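Local coordinates for malonyl CoA-acyl carrier protein transacylase (Bartonella henselae, PDB 3QAT), which probably transfers the malonyl group from malonyl-CoA to the acyl carrier protein, supplying the chain-extending unit of fatty acid biosynthesis, at residues M5-L18 / G274-L287. Numbering follows the deposited sequence.
Sequences MGAAFTFPGQGSQL and GVNTLFEIGSGKVL
Ile281 packs against two phenylalanines of strand 6-11, which runs parallel to its own strand 275-281 in the core sheet of the acyltransferase fold. Its CB lies 3.7 Å from Phe11 CE2, off-centre over that ring, and CG2 touches the same ring carbon. CG1, anti to the carbonyl carbon (chi1 -56°), bridges the two rings, over a face of Phe11 and against CG and CD2 of Phe9; CD1 makes a CH-pi contact over the face of the Phe9 ring, 3.9 Å from its centroid and almost on the ring normal. Along its edge Phe9 meets Phe279, CE1 to CD2 3.6 Å, with the planes inclined at 80°. Helix 62-82 packs on Phe9 and Phe11, and helix 306-316 on Phe279.

After Gly6 N bonds Gly274 O, a beta bulge shifts the register, and Gly6 O accepts from both Asn276 N and Thr277 N; the ladder then proceeds regularly to Ile281 N and Thr10 O. Phe279 O is gripped twice: Thr10 N reaches it nearly in line with the carbonyl, and Thr10 OG1, 2.9 Å away, comes from above the carbonyl plane, its position between the backbone N and the carbonyl carbon (chi1 63°) bringing it back to the neighbouring strand.

Beyond the strands, Ser283 OG donates to Ser16 O at 2.8 Å. A water accepts from Ser16 OG and Val286 N and donates to Ser283 O and to Glu280 OE2, the last at 2.6 Å. Glu280 OE2 also receives Leu287 N at the start of helix 286-294, while OE1 bonds Thr288. The buried carboxylate is therefore met by several donors, consistent with a stabilised negative charge; through the water, it joins the loops after both strands to the helix start.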
ATOM      1  N   MET A   5      18.090   4.766 -17.631  1.00 38.11           N
ATOM      2  CA  MET A   5      16.808   5.528 -17.743  1.00 37.39           C
ATOM      3  C   MET A   5      16.250   5.983 -16.381  1.00 35.08           C
ATOM      4  O   MET A   5      17.014   6.385 -15.493  1.00 36.48           O
ATOM      5  CB  MET A   5      15.761   4.755 -18.571  1.00 38.19           C
ATOM      6  CG  MET A   5      15.832   3.233 -18.454  1.00 41.22           C
ATOM      7  SD  MET A   5      14.465   2.383 -19.283  1.00 48.85           S
ATOM      8  CE  MET A   5      14.985   0.668 -19.173  1.00 46.85           C
ATOM      9  N   GLY A   6      14.927   5.912 -16.220  1.00 31.55           N
ATOM     10  CA  GLY A   6      14.231   6.633 -15.165  1.00 26.20           C
ATOM     11  C   GLY A   6      13.959   5.881 -13.876  1.00 22.72           C
ATOM     12  O   GLY A   6      14.388   4.742 -13.680  1.00 20.55           O
ATOM     13  N   ALA A   7      13.241   6.557 -12.990  1.00 19.28           N
ATOM     14  CA  ALA A   7      12.977   6.045 -11.647  1.00 17.49           C
ATOM     15  C   ALA A   7      11.498   6.149 -11.344  1.00 15.88           C
ATOM     16  O   ALA A   7      10.793   7.033 -11.850  1.00 15.35           O
ATOM     17  CB  ALA A   7      13.759   6.860 -10.620  1.00 17.39           C
ATOM     18  N   ALA A   8      11.030   5.219 -10.521  1.00 13.07           N
ATOM     19  CA  ALA A   8       9.692   5.310  -9.959  1.00 11.01           C
ATOM     20  C   ALA A   8       9.818   5.213  -8.455  1.00 10.68           C
ATOM     21  O   ALA A   8      10.722   4.536  -7.936  1.00 11.17           O
ATOM     22  CB  ALA A   8       8.800   4.200 -10.495  1.00 11.75           C
ATOM     23  N   PHE A   9       8.922   5.907  -7.758  1.00  9.26           N
ATOM     24  CA  PHE A   9       8.831   5.761  -6.288  1.00  8.80           C
ATOM     25  C   PHE A   9       7.608   4.893  -5.970  1.00  9.20           C
ATOM     26  O   PHE A   9       6.482   5.180  -6.424  1.00  9.29           O
ATOM     27  CB  PHE A   9       8.643   7.142  -5.636  1.00  9.46           C
ATOM     28  CG  PHE A   9       9.913   7.930  -5.430  1.00  9.48           C
ATOM     29  CD1 PHE A   9      11.138   7.563  -6.032  1.00 10.63           C
ATOM     30  CD2 PHE A   9       9.882   9.071  -4.616  1.00 12.04           C
ATOM     31  CE1 PHE A   9      12.291   8.320  -5.817  1.00 11.21           C
ATOM     32  CE2 PHE A   9      11.028   9.849  -4.407  1.00 11.45           C
ATOM     33  CZ  PHE A   9      12.243   9.470  -5.004  1.00 13.36           C
ATOM     34  N   THR A  10       7.811   3.870  -5.134  1.00  8.65           N
ATOM     35  CA  THR A  10       6.720   2.979  -4.722  1.00  9.04           C
ATOM     36  C   THR A  10       6.589   3.047  -3.208  1.00  9.13           C
ATOM     37  O   THR A  10       7.589   3.233  -2.497  1.00  9.62           O
ATOM     38  CB  THR A  10       6.930   1.509  -5.172  1.00  9.65           C
ATOM     39  OG1 THR A  10       8.103   0.966  -4.558  1.00  9.99           O
ATOM     40  CG2 THR A  10       7.071   1.417  -6.713  1.00 10.06           C
ATOM     41  N   PHE A  11       5.351   2.928  -2.727  1.00  6.86           N
ATOM     42  CA  PHE A  11       5.051   3.176  -1.314  1.00  6.60           C
ATOM     43  C   PHE A  11       4.398   1.967  -0.692  1.00  6.76           C
ATOM     44  O   PHE A  11       3.385   1.476  -1.196  1.00  7.09           O
ATOM     45  CB  PHE A  11       4.129   4.421  -1.232  1.00  6.00           C
ATOM     46  CG  PHE A  11       4.817   5.694  -1.671  1.00  7.35           C
ATOM     47  CD1 PHE A  11       4.953   6.011  -3.036  1.00  7.09           C
ATOM     48  CD2 PHE A  11       5.380   6.549  -0.731  1.00  8.28           C
ATOM     49  CE1 PHE A  11       5.612   7.202  -3.432  1.00  8.54           C
ATOM     50  CE2 PHE A  11       6.049   7.724  -1.108  1.00  9.08           C
ATOM     51  CZ  PHE A  11       6.167   8.054  -2.466  1.00  8.47           C
ATOM     52  N   PRO A  12       4.979   1.461   0.403  1.00  6.87           N
ATOM     53  CA  PRO A  12       4.485   0.223   0.980  1.00  8.02           C
ATOM     54  C   PRO A  12       3.143   0.348   1.686  1.00  7.39           C
ATOM     55  O   PRO A  12       2.703   1.465   2.052  1.00  7.85           O
ATOM     56  CB  PRO A  12       5.588  -0.200   1.955  1.00  9.53           C
ATOM     57  CG  PRO A  12       6.327   1.030   2.289  1.00  9.58           C
ATOM     58  CD  PRO A  12       6.184   1.968   1.086  1.00  7.87           C
ATOM     59  N   GLY A  13       2.511  -0.809   1.858  1.00  7.17           N
ATOM     60  CA  GLY A  13       1.206  -0.879   2.515  1.00  7.10           C
ATOM     61  C   GLY A  13       1.204  -1.778   3.734  1.00  6.93           C
ATOM     62  O   GLY A  13       2.263  -2.124   4.271  1.00  6.72           O
ATOM     63  N   GLN A  14      -0.004  -2.144   4.151  1.00  7.27           N
ATOM     64  CA  GLN A  14      -0.208  -2.919   5.385  1.00  7.20           C
ATOM     65  C   GLN A  14       0.687  -4.157   5.395  1.00  7.84           C
ATOM     66  O   GLN A  14       0.737  -4.917   4.385  1.00  8.72           O
ATOM     67  CB  GLN A  14      -1.679  -3.309   5.429  1.00  8.81           C
ATOM     68  CG  GLN A  14      -2.070  -4.134   6.665  1.00  9.52           C
ATOM     69  CD  GLN A  14      -2.345  -3.280   7.908  1.00 11.23           C
ATOM     70  OE1 GLN A  14      -2.995  -2.237   7.839  1.00 12.28           O
ATOM     71  NE2 GLN A  14      -1.891  -3.765   9.067  1.00 10.27           N
ATOM     72  N   GLY A  15       1.392  -4.357   6.509  1.00  7.50           N
ATOM     73  CA  GLY A  15       2.329  -5.457   6.626  1.00  8.20           C
ATOM     74  C   GLY A  15       3.764  -4.966   6.651  1.00  8.38           C
ATOM     75  O   GLY A  15       4.704  -5.733   6.944  1.00  9.49           O
ATOM     76  N   SER A  16       3.950  -3.696   6.312  1.00  6.75           N
ATOM     77  CA  SER A  16       5.304  -3.114   6.343  1.00  6.43           C
ATOM     78  C   SER A  16       5.603  -2.376   7.633  1.00  6.89           C
ATOM     79  O   SER A  16       6.749  -1.955   7.858  1.00  7.66           O
ATOM     80  CB  SER A  16       5.529  -2.174   5.124  1.00  5.10           C
ATOM     81  OG  SER A  16       5.596  -2.942   3.930  1.00  6.24           O
ATOM     82  N   GLN A  17       4.609  -2.259   8.502  1.00  6.50           N
ATOM     83  CA  GLN A  17       4.798  -1.533   9.767  1.00  7.04           C
ATOM     84  C   GLN A  17       5.653  -2.340  10.734  1.00  8.01           C
ATOM     85  O   GLN A  17       5.603  -3.589  10.775  1.00  9.00           O
ATOM     86  CB  GLN A  17       3.442  -1.145  10.399  1.00  7.36           C
ATOM     87  CG  GLN A  17       2.634  -2.299  11.065  1.00  6.44           C
ATOM     88  CD  GLN A  17       1.993  -3.265  10.089  1.00  7.30           C
ATOM     89  OE1 GLN A  17       1.920  -3.008   8.892  1.00  8.37           O
ATOM     90  NE2 GLN A  17       1.526  -4.405  10.618  1.00  9.34           N
ATOM     91  N   LEU A  18       6.444  -1.605  11.511  1.00  8.29           N
ATOM     92  CA  LEU A  18       7.384  -2.189  12.487  1.00  9.75           C
ATOM     93  C   LEU A  18       7.479  -1.208  13.646  1.00  9.17           C
ATOM     94  O   LEU A  18       7.600  -0.018  13.409  1.00  9.32           O
ATOM     95  CB  LEU A  18       8.809  -2.253  11.873  1.00 11.09           C
ATOM     96  CG  LEU A  18       9.021  -3.155  10.657  1.00 12.88           C
ATOM     97  CD1 LEU A  18      10.217  -2.723   9.854  1.00 13.80           C
ATOM     98  CD2 LEU A  18       9.164  -4.592  11.136  1.00 15.18           C
ATOM     99  N   GLY A 274       9.957   2.846 -19.423  1.00 21.80           N
ATOM    100  CA  GLY A 274      11.011   3.847 -19.311  1.00 22.30           C
ATOM    101  C   GLY A 274      11.633   4.015 -17.942  1.00 21.40           C
ATOM    102  O   GLY A 274      12.307   5.020 -17.689  1.00 22.06           O
ATOM    103  N   VAL A 275      11.417   3.030 -17.068  1.00 19.38           N
ATOM    104  CA  VAL A 275      11.992   3.031 -15.714  1.00 18.78           C
ATOM    105  C   VAL A 275      12.863   1.801 -15.460  1.00 18.43           C
ATOM    106  O   VAL A 275      12.432   0.672 -15.705  1.00 18.39           O
ATOM    107  CB  VAL A 275      10.865   3.118 -14.643  1.00 17.36           C
ATOM    108  CG1 VAL A 275      11.416   2.937 -13.224  1.00 18.39           C
ATOM    109  CG2 VAL A 275      10.107   4.443 -14.754  1.00 17.65           C
ATOM    110  N   ASN A 276      14.074   2.028 -14.956  1.00 18.74           N
ATOM    111  CA  ASN A 276      14.979   0.937 -14.595  1.00 20.66           C
ATOM    112  C   ASN A 276      15.322   0.834 -13.105  1.00 19.53           C
ATOM    113  O   ASN A 276      16.026  -0.085 -12.699  1.00 20.47           O
ATOM    114  CB  ASN A 276      16.250   0.903 -15.487  1.00 22.31           C
ATOM    115  CG  ASN A 276      17.203   2.111 -15.288  1.00 26.21           C
ATOM    116  OD1 ASN A 276      18.237   2.192 -15.981  1.00 32.55           O
ATOM    117  ND2 ASN A 276      16.870   3.046 -14.386  1.00 25.54           N
ATOM    118  N   THR A 277      14.825   1.781 -12.303  1.00 18.38           N
ATOM    119  CA  THR A 277      15.131   1.785 -10.880  1.00 16.94           C
ATOM    120  C   THR A 277      13.836   2.005 -10.106  1.00 15.10           C
ATOM    121  O   THR A 277      13.153   2.991 -10.328  1.00 14.51           O
ATOM    122  CB  THR A 277      16.158   2.879 -10.489  1.00 17.80           C
ATOM    123  OG1 THR A 277      17.357   2.705 -11.254  1.00 19.70           O
ATOM    124  CG2 THR A 277      16.530   2.768  -9.016  1.00 18.45           C
ATOM    125  N   LEU A 278      13.524   1.079  -9.207  1.00 14.29           N
ATOM    126  CA  LEU A 278      12.316   1.190  -8.385  1.00 14.00           C
ATOM    127  C   LEU A 278      12.731   1.433  -6.954  1.00 13.46           C
ATOM    128  O   LEU A 278      13.390   0.570  -6.357  1.00 13.83           O
ATOM    129  CB  LEU A 278      11.535  -0.127  -8.431  1.00 14.12           C
ATOM    130  CG  LEU A 278      10.929  -0.574  -9.756  1.00 18.04           C
ATOM    131  CD1 LEU A 278      10.574  -2.055  -9.639  1.00 21.94           C
ATOM    132  CD2 LEU A 278       9.683   0.221 -10.062  1.00 20.38           C
ATOM    133  N   PHE A 279      12.330   2.575  -6.402  1.00 11.84           N
ATOM    134  CA  PHE A 279      12.644   2.911  -5.023  1.00 10.90           C
ATOM    135  C   PHE A 279      11.415   2.572  -4.171  1.00 10.43           C
ATOM    136  O   PHE A 279      10.298   2.817  -4.604  1.00 11.23           O
ATOM    137  CB  PHE A 279      12.946   4.403  -4.887  1.00 10.48           C
ATOM    138  CG  PHE A 279      14.226   4.825  -5.530  1.00 11.99           C
ATOM    139  CD1 PHE A 279      15.438   4.631  -4.885  1.00 15.25           C
ATOM    140  CD2 PHE A 279      14.204   5.422  -6.786  1.00 13.61           C
ATOM    141  CE1 PHE A 279      16.638   5.059  -5.487  1.00 17.58           C
ATOM    142  CE2 PHE A 279      15.374   5.836  -7.392  1.00 16.62           C
ATOM    143  CZ  PHE A 279      16.588   5.669  -6.733  1.00 16.26           C
ATOM    144  N   GLU A 280      11.661   1.965  -3.017  1.00  8.94           N
ATOM    145  CA  GLU A 280      10.634   1.724  -1.982  1.00  8.07           C
ATOM    146  C   GLU A 280      10.832   2.770  -0.872  1.00  8.70           C
ATOM    147  O   GLU A 280      11.841   2.756  -0.149  1.00  9.52           O
ATOM    148  CB  GLU A 280      10.786   0.295  -1.426  1.00  7.53           C
ATOM    149  CG  GLU A 280       9.766  -0.011  -0.315  1.00  7.36           C
ATOM    150  CD  GLU A 280       9.700  -1.493   0.061  1.00  7.16           C
ATOM    151  OE1 GLU A 280      10.678  -2.246  -0.248  1.00  8.40           O
ATOM    152  OE2 GLU A 280       8.629  -1.900   0.618  1.00  9.09           O
ATOM    153  N   ILE A 281       9.853   3.660  -0.740  1.00  7.57           N
ATOM    154  CA  ILE A 281       9.990   4.825   0.119  1.00  8.19           C
ATOM    155  C   ILE A 281       9.285   4.580   1.440  1.00  7.37           C
ATOM    156  O   ILE A 281       8.067   4.444   1.463  1.00  7.92           O
ATOM    157  CB  ILE A 281       9.338   6.067  -0.557  1.00  7.97           C
ATOM    158  CG1 ILE A 281       9.915   6.352  -1.957  1.00 10.27           C
ATOM    159  CG2 ILE A 281       9.491   7.307   0.352  1.00  9.75           C
ATOM    160  CD1 ILE A 281      11.441   6.609  -1.969  1.00 13.15           C
ATOM    161  N   GLY A 282      10.027   4.521   2.539  1.00  8.48           N
ATOM    162  CA  GLY A 282       9.420   4.347   3.869  1.00  8.88           C
ATOM    163  C   GLY A 282       9.893   3.125   4.632  1.00  9.32           C
ATOM    164  O   GLY A 282      11.071   2.802   4.636  1.00 10.65           O
ATOM    165  N   SER A 283       8.958   2.446   5.304  1.00  8.55           N
ATOM    166  CA  SER A 283       9.298   1.340   6.218  1.00  8.19           C
ATOM    167  C   SER A 283       9.423  -0.009   5.497  1.00  8.68           C
ATOM    168  O   SER A 283       8.527  -0.399   4.760  1.00  8.11           O
ATOM    169  CB  SER A 283       8.189   1.214   7.279  1.00  8.51           C
ATOM    170  OG  SER A 283       8.553   0.207   8.238  1.00  9.04           O
ATOM    171  N   GLY A 284      10.527  -0.718   5.744  1.00  8.83           N
ATOM    172  CA  GLY A 284      10.653  -2.125   5.336  1.00  8.98           C
ATOM    173  C   GLY A 284      11.161  -2.380   3.919  1.00  8.65           C
ATOM    174  O   GLY A 284      11.495  -1.447   3.165  1.00  9.81           O
ATOM    175  N   LYS A 285      11.225  -3.664   3.579  1.00  9.21           N
ATOM    176  CA  LYS A 285      11.762  -4.060   2.278  1.00  9.01           C
ATOM    177  C   LYS A 285      10.799  -4.977   1.542  1.00  7.68           C
ATOM    178  O   LYS A 285      11.211  -5.733   0.653  1.00  7.88           O
ATOM    179  CB  LYS A 285      13.177  -4.668   2.404  1.00 11.40           C
ATOM    180  CG  LYS A 285      13.287  -5.768   3.376  1.00 15.81           C
ATOM    181  CD  LYS A 285      14.730  -6.305   3.435  1.00 19.24           C
ATOM    182  CE  LYS A 285      15.689  -5.346   4.098  1.00 23.00           C
ATOM    183  NZ  LYS A 285      17.068  -5.959   4.083  1.00 26.76           N
ATOM    184  N   VAL A 286       9.509  -4.884   1.892  1.00  6.38           N
ATOM    185  CA  VAL A 286       8.501  -5.778   1.317  1.00  6.45           C
ATOM    186  C   VAL A 286       8.328  -5.588  -0.208  1.00  7.37           C
ATOM    187  O   VAL A 286       8.406  -6.571  -0.967  1.00  7.36           O
ATOM    188  CB  VAL A 286       7.135  -5.637   2.020  1.00  6.63           C
ATOM    189  CG1 VAL A 286       6.087  -6.541   1.335  1.00  7.33           C
ATOM    190  CG2 VAL A 286       7.290  -6.020   3.494  1.00  8.14           C
ATOM    191  N   LEU A 287       8.143  -4.340  -0.652  1.00  7.07           N
ATOM    192  CA  LEU A 287       7.953  -4.131  -2.098  1.00  7.33           C
ATOM    193  C   LEU A 287       9.208  -4.450  -2.881  1.00  8.08           C
ATOM    194  O   LEU A 287       9.123  -4.946  -4.025  1.00  8.28           O
ATOM    195  CB  LEU A 287       7.474  -2.700  -2.423  1.00  7.16           C
ATOM    196  CG  LEU A 287       6.160  -2.318  -1.740  1.00  6.10           C
ATOM    197  CD1 LEU A 287       5.782  -0.882  -2.162  1.00 10.18           C
ATOM    198  CD2 LEU A 287       5.031  -3.299  -2.112  1.00  8.23           C
TER
HETATM  199  O   HOH W   1       8.162  -2.481   3.142  1.00  6.00           O